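Local structure of putative exported protein (Bacteroides fragilis, 3FZX) at residues T155-P159 with A160-Y164. The protein is of unknown function but binds calcium and, as a putative exported protein with a YmcC-like barrel fold, may bind lipid. Residues are numbered along the deposited sequence; the frame is centred on the assembly and turned at random.
Sequences TVNTP and AGAFY
V156 and F163 form one of the two hydrogen-bonded pairs of a tight antiparallel hairpin, the backbone N of each donating to the O of the other, while the short strands 155-158 and 161-164 run at 158° to each other. The chain reverses through a type I turn from T158 to G161, whose two-residue loop is P159-A160 and which G161 N closes by donating to T158 O at 2.9 Å. T158 grips this end: its OG1, set between the backbone N and carbonyl carbon (chi1 80°), weakly accepts from A160 N and donates to G161 O at 2.9 Å on an in-plane lone pair, while T158 N reaches the same oxygen from above the carbonyl plane. The hairpin links neighbouring strands 136-158 and 161-175 of the antiparallel barrel, and F163, on the same face as T158 and V156, reaches L213 and I216 of strand 207-217. Its ring turns an edge to the threonine, CE2 lying 3.9 Å from T158 OG1. On the opposite face, T155 CG2 rests 3.9 Å from A162 CB, and N157 OD1 comes to 3.2 Å from the same methyl, A162 CB. Next along this face, T155 OG1 meets the edge of the Y164 ring at CD1, 3.6 Å away, while the tyrosine hydroxyl hydrogen-bonds T153 OG1.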
loop_
_atom_site.group_PDB
_atom_site.type_symbol
_atom_site.label_atom_id
_atom_site.label_comp_id
_atom_site.label_asym_id
_atom_site.label_seq_id
_atom_site.Cartn_x
_atom_site.Cartn_y
_atom_site.Cartn_z
ATOM N N THR A 155 -21.847 1.195 21.243
ATOM C CA THR A 155 -21.837 2.651 21.095
ATOM C C THR A 155 -20.661 3.249 21.867
ATOM O O THR A 155 -20.331 2.787 22.965
ATOM C CB THR A 155 -23.163 3.276 21.557
ATOM O OG1 THR A 155 -24.174 2.878 20.633
ATOM C CG2 THR A 155 -23.116 4.802 21.573
ATOM N N VAL A 156 -19.997 4.222 21.240
ATOM C CA VAL A 156 -18.877 4.941 21.828
ATOM C C VAL A 156 -19.256 6.417 21.813
ATOM O O VAL A 156 -19.676 6.932 20.786
ATOM C CB VAL A 156 -17.567 4.759 21.017
ATOM C CG1 VAL A 156 -16.442 5.539 21.674
ATOM C CG2 VAL A 156 -17.180 3.251 20.894
ATOM N N ASN A 157 -19.109 7.089 22.944
ATOM C CA ASN A 157 -19.476 8.504 23.058
ATOM C C ASN A 157 -18.237 9.332 22.898
ATOM O O ASN A 157 -17.267 9.099 23.583
ATOM C CB ASN A 157 -20.050 8.797 24.436
ATOM C CG ASN A 157 -21.425 8.241 24.630
ATOM O OD1 ASN A 157 -22.220 8.133 23.706
ATOM N ND2 ASN A 157 -21.726 7.907 25.859
ATOM N N THR A 158 -18.269 10.309 22.008
ATOM C CA THR A 158 -17.114 11.136 21.751
ATOM C C THR A 158 -17.547 12.609 21.674
ATOM O O THR A 158 -18.766 12.911 21.643
ATOM C CB THR A 158 -16.428 10.762 20.410
ATOM O OG1 THR A 158 -17.150 11.358 19.330
ATOM C CG2 THR A 158 -16.341 9.256 20.215
ATOM N N PRO A 159 -16.562 13.536 21.634
ATOM C CA PRO A 159 -16.927 14.955 21.450
ATOM C C PRO A 159 -17.678 15.255 20.144
ATOM O O PRO A 159 -18.462 16.209 20.103
ATOM C CB PRO A 159 -15.577 15.675 21.524
ATOM C CG PRO A 159 -14.772 14.810 22.482
ATOM C CD PRO A 159 -15.178 13.387 22.128
ATOM N N ALA A 160 -17.459 14.443 19.111
ATOM C CA ALA A 160 -18.207 14.565 17.848
ATOM C C ALA A 160 -19.587 13.901 17.910
ATOM O O ALA A 160 -20.399 14.124 17.041
ATOM C CB ALA A 160 -17.394 14.006 16.650
ATOM N N GLY A 161 -19.858 13.094 18.921
ATOM C CA GLY A 161 -21.151 12.426 19.064
ATOM C C GLY A 161 -20.996 10.962 19.467
ATOM O O GLY A 161 -19.894 10.502 19.800
ATOM N N ALA A 162 -22.121 10.249 19.446
ATOM C CA ALA A 162 -22.195 8.835 19.807
ATOM C C ALA A 162 -22.307 8.027 18.513
ATOM O O ALA A 162 -23.187 8.282 17.678
ATOM C CB ALA A 162 -23.397 8.561 20.736
ATOM N N PHE A 163 -21.406 7.068 18.343
ATOM C CA PHE A 163 -21.344 6.244 17.142
ATOM C C PHE A 163 -21.314 4.749 17.496
ATOM O O PHE A 163 -20.610 4.329 18.415
ATOM C CB PHE A 163 -20.114 6.640 16.331
ATOM C CG PHE A 163 -20.119 8.077 15.932
ATOM C CD1 PHE A 163 -20.930 8.517 14.884
ATOM C CD2 PHE A 163 -19.352 9.007 16.618
ATOM C CE1 PHE A 163 -20.971 9.877 14.528
ATOM C CE2 PHE A 163 -19.394 10.365 16.274
ATOM C CZ PHE A 163 -20.187 10.796 15.226
ATOM N N TYR A 164 -22.099 3.954 16.778
ATOM C CA TYR A 164 -22.088 2.501 16.928
ATOM C C TYR A 164 -20.863 2.011 16.187
ATOM O O TYR A 164 -20.698 2.297 14.996
ATOM C CB TYR A 164 -23.379 1.861 16.376
ATOM C CG TYR A 164 -23.590 0.448 16.879
ATOM C CD1 TYR A 164 -23.882 0.221 18.219
ATOM C CD2 TYR A 164 -23.489 -0.649 16.035
ATOM C CE1 TYR A 164 -24.070 -1.059 18.720
ATOM C CE2 TYR A 164 -23.692 -1.963 16.529
ATOM C CZ TYR A 164 -23.985 -2.141 17.879
ATOM O OH TYR A 164 -24.187 -3.387 18.422
#